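Local atomic coordinates of metal-dependent hydrolase (Lactobacillus plantarum, PDB entry 2F6K), a protein that probably acts as a manganese-bound amidohydrolase-family decarboxylase of the aminocarboxymuconate semialdehyde type, a lyase linked to tryptophan and nitrobenzoate breakdown. Residues 9-12 and 13-17; 24-28 and 29-33. All blocks are in the same frame, centred on the assembly; numbering follows the deposited sequence.

Interaction 1 (9-12 and 13-17); sequences HYLP and TSYVE. With MN (manganese (II) ion), chain C.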
# COMPACT_ATOMS: atom_id res chain seq x y z
N HIS A 9 4.58 -11.15 28.36
CA HIS A 9 3.50 -11.84 27.65
C HIS A 9 3.23 -13.32 27.90
O HIS A 9 4.05 -14.05 28.47
CB HIS A 9 3.69 -11.65 26.14
CG HIS A 9 3.88 -10.23 25.71
ND1 HIS A 9 2.91 -9.27 25.86
CD2 HIS A 9 4.93 -9.61 25.10
CE1 HIS A 9 3.35 -8.12 25.37
NE2 HIS A 9 4.57 -8.30 24.90
N TYR A 10 2.06 -13.76 27.43
CA TYR A 10 1.64 -15.15 27.54
C TYR A 10 1.00 -15.54 26.21
O TYR A 10 0.56 -14.67 25.46
CB TYR A 10 0.63 -15.34 28.69
CG TYR A 10 -0.70 -14.63 28.53
CD1 TYR A 10 -1.89 -15.35 28.43
CD2 TYR A 10 -0.77 -13.24 28.49
CE1 TYR A 10 -3.12 -14.70 28.29
CE2 TYR A 10 -2.00 -12.59 28.35
CZ TYR A 10 -3.16 -13.32 28.26
OH TYR A 10 -4.37 -12.68 28.13
N LEU A 11 0.96 -16.83 25.90
CA LEU A 11 0.38 -17.28 24.64
C LEU A 11 -0.61 -18.43 24.81
O LEU A 11 -0.21 -19.57 24.98
CB LEU A 11 1.47 -17.71 23.65
CG LEU A 11 2.37 -16.62 23.04
CD1 LEU A 11 3.38 -16.12 24.06
CD2 LEU A 11 3.09 -17.17 21.84
N PRO A 12 -1.93 -18.13 24.77
CA PRO A 12 -2.97 -19.16 24.91
C PRO A 12 -2.79 -20.18 23.78
O PRO A 12 -2.35 -19.83 22.68
CB PRO A 12 -4.26 -18.36 24.76
CG PRO A 12 -3.91 -17.03 25.35
CD PRO A 12 -2.53 -16.78 24.75
N THR A 13 -3.14 -21.43 24.03
CA THR A 13 -2.98 -22.43 22.99
C THR A 13 -3.80 -22.10 21.75
O THR A 13 -3.33 -22.31 20.63
CB THR A 13 -3.34 -23.84 23.51
OG1 THR A 13 -4.60 -23.78 24.19
CG2 THR A 13 -2.28 -24.34 24.48
N SER A 14 -5.00 -21.58 21.94
CA SER A 14 -5.86 -21.22 20.82
C SER A 14 -5.23 -20.10 20.00
O SER A 14 -5.41 -20.04 18.79
CB SER A 14 -7.25 -20.78 21.31
OG SER A 14 -7.16 -19.66 22.18
N TYR A 15 -4.51 -19.22 20.67
CA TYR A 15 -3.84 -18.11 20.00
C TYR A 15 -2.69 -18.65 19.14
O TYR A 15 -2.50 -18.22 18.00
CB TYR A 15 -3.30 -17.12 21.03
CG TYR A 15 -2.49 -15.99 20.46
CD1 TYR A 15 -3.09 -14.99 19.69
CD2 TYR A 15 -1.12 -15.90 20.69
CE1 TYR A 15 -2.35 -13.94 19.17
CE2 TYR A 15 -0.37 -14.84 20.18
CZ TYR A 15 -0.99 -13.86 19.42
OH TYR A 15 -0.25 -12.80 18.95
N VAL A 16 -1.94 -19.59 19.69
CA VAL A 16 -0.82 -20.21 18.99
C VAL A 16 -1.33 -20.95 17.75
O VAL A 16 -0.73 -20.86 16.67
CB VAL A 16 -0.07 -21.22 19.90
CG1 VAL A 16 0.93 -22.03 19.09
CG2 VAL A 16 0.65 -20.47 21.01
N GLU A 17 -2.44 -21.67 17.89
CA GLU A 17 -3.00 -22.40 16.76
C GLU A 17 -3.52 -21.44 15.71
O GLU A 17 -3.47 -21.72 14.51
CB GLU A 17 -4.13 -23.33 17.22
CG GLU A 17 -3.75 -24.18 18.41
CD GLU A 17 -4.70 -25.34 18.66
OE1 GLU A 17 -5.93 -25.18 18.46
OE2 GLU A 17 -4.22 -26.42 19.07
MN MN C . 5.83 -6.82 23.72
O HOH W 1 7.16 -5.88 22.42
O HOH W 2 5.89 -8.59 22.24
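P12 occupies the N-cap position of helix 13-22, although its side chain offers no acceptor. Its ring lies against the first turn instead, with P12 CD 3.8 Å from Y15 CB. The carbonyl oxygen of P12 begins the helix's own hydrogen bonding. V16 N donates to P12 O at 3.0 Å and 160°. Y15 N also reaches P12 O, but at 122° this bond is weak. CG of Y15 stands anti to the backbone N (chi1 175°), which carries the ring back along the incoming loop. There L11 CG meets the ring at its edge, 4.3 Å from Y15 CD2. L11 CB also rests on V16 CG2 at 3.9 Å, the two side chains crossing at about a right angle. This is the junction of the first strand and first helix of an amidohydrolase TIM barrel, with H9 and H7 forming the HxH metal motif. H9 NE2 binds manganese at 2.3 Å. H7, H154, D266 and two waters complete the site. H9 ND1 bonds to S55 O, which fixes the rotation of the imidazole. The hydroxyl of Y15 is tied to P59 O, and helix 66-86 packs on P12 and S14.

Interaction 2 (24-28 and 29-33); sequences PGDPD and GWPTP
D26 lies against P31, and P27 against T32, where the chain doubles back on itself. CB of D26 sits 3.5 Å from P31 N, and its carboxylate carbon CG is 3.8 Å from P31 CB. The two side chains cross at a slant. On the other pair, T32 OG1 approaches the P27 ring at CD, 3.3 Å away, and the side chains meet at about a right angle. A water joins the two arms: it donates to D26 OD1 at 2.6 Å and accepts from T32 N at 3.0 Å. D26 CG lies beside its own backbone N (chi1 -57°), and from there the carboxylate reaches both P31 and this water.

Two backbone bonds hold the bend behind these side chains. G29 N donates to D26 O at 2.8 Å, and W30 N donates to P27 O at 2.9 Å. The result is two overlapping beta turns, a type II turn at 26-29 and a type I' turn at 27-30, in the loop between helix 13-22 and helix 37-46. D28 and G29 both have positive phi, 59° and 66°, and this turns the chain back. W30 swings its indole outward from the bend, CG anti to the backbone N. Its NE1 bonds to Y269 O, and the side chain also touches P172. The W30 side chain is about 9 Å from the manganese ion. D28 packs on V171 and F176 of helix 171-189. At the outer end, P24 packs on G25 of the second subunit.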
# COMPACT_ATOMS: atom_id res chain seq x y z
N PRO A 24 1.56 -17.10 7.55
CA PRO A 24 2.58 -17.95 6.92
C PRO A 24 3.96 -17.52 7.44
O PRO A 24 4.24 -16.32 7.55
CB PRO A 24 2.40 -17.67 5.43
CG PRO A 24 1.97 -16.23 5.42
CD PRO A 24 0.98 -16.16 6.57
N GLY A 25 4.81 -18.49 7.77
CA GLY A 25 6.13 -18.16 8.27
C GLY A 25 6.09 -17.64 9.70
O GLY A 25 5.16 -17.95 10.45
N ASP A 26 7.09 -16.85 10.09
CA ASP A 26 7.14 -16.31 11.44
C ASP A 26 6.39 -14.98 11.52
O ASP A 26 6.70 -14.05 10.78
CB ASP A 26 8.59 -16.09 11.89
CG ASP A 26 9.42 -17.36 11.84
OD1 ASP A 26 8.93 -18.44 12.24
OD2 ASP A 26 10.59 -17.28 11.41
N PRO A 27 5.40 -14.88 12.42
CA PRO A 27 4.63 -13.64 12.56
C PRO A 27 5.54 -12.44 12.78
O PRO A 27 6.48 -12.49 13.57
CB PRO A 27 3.74 -13.93 13.76
CG PRO A 27 3.53 -15.42 13.68
CD PRO A 27 4.92 -15.91 13.36
N ASP A 28 5.27 -11.35 12.05
CA ASP A 28 6.06 -10.13 12.14
C ASP A 28 7.53 -10.38 11.80
O ASP A 28 8.40 -9.60 12.18
CB ASP A 28 5.97 -9.53 13.55
CG ASP A 28 4.57 -9.09 13.93
OD1 ASP A 28 3.90 -8.43 13.10
OD2 ASP A 28 4.14 -9.38 15.06
N GLY A 29 7.81 -11.47 11.10
CA GLY A 29 9.18 -11.80 10.75
C GLY A 29 9.99 -12.14 11.99
O GLY A 29 11.22 -12.06 11.99
N TRP A 30 9.29 -12.51 13.06
CA TRP A 30 9.92 -12.86 14.33
C TRP A 30 9.29 -14.18 14.75
O TRP A 30 8.07 -14.27 14.90
CB TRP A 30 9.64 -11.74 15.34
CG TRP A 30 10.44 -11.77 16.61
CD1 TRP A 30 10.18 -12.49 17.74
CD2 TRP A 30 11.64 -11.01 16.89
NE1 TRP A 30 11.13 -12.24 18.71
CE2 TRP A 30 12.03 -11.33 18.21
CE3 TRP A 30 12.41 -10.10 16.15
CZ2 TRP A 30 13.17 -10.77 18.81
CZ3 TRP A 30 13.53 -9.54 16.75
CH2 TRP A 30 13.90 -9.88 18.06
N PRO A 31 10.10 -15.24 14.93
CA PRO A 31 9.61 -16.57 15.33
C PRO A 31 8.83 -16.63 16.65
O PRO A 31 9.32 -16.20 17.70
CB PRO A 31 10.89 -17.42 15.36
CG PRO A 31 11.92 -16.43 15.78
CD PRO A 31 11.57 -15.22 14.93
N THR A 32 7.62 -17.17 16.58
CA THR A 32 6.77 -17.30 17.75
C THR A 32 7.47 -18.09 18.84
O THR A 32 7.93 -19.20 18.61
CB THR A 32 5.44 -17.99 17.39
OG1 THR A 32 4.72 -17.16 16.46
CG2 THR A 32 4.57 -18.20 18.63
N PRO A 33 7.57 -17.51 20.04
CA PRO A 33 8.24 -18.16 21.18
C PRO A 33 7.37 -19.18 21.91
O PRO A 33 6.14 -19.07 21.92
CB PRO A 33 8.61 -16.97 22.07
CG PRO A 33 7.45 -16.06 21.87
CD PRO A 33 7.22 -16.11 20.37
O HOH W 3 7.12 -18.87 14.12

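How the interactions relate
Interaction 1 is the more buried of the two, while interaction 2 lies at the surface. Residues 9-17 join a barrel strand to helix 13-22 and include a metal ligand. Residues 24-33 belong to the loop that follows the same helix. Interaction 1 combines the first backbone bonds of a helix with apolar side-chain packing. Interaction 2 relies on tight turns, proline rings and a water bridge. Their centres are 13 Å apart, yet they touch: L11 CD2 packs on T32 CG2 at 3.7 Å and on P33 O at 3.6 Å. Y269 lies beside both, its ring meeting that of H9 and its backbone serving the other loop. Of the two, interaction 2 alone is touched by a neighbouring subunit.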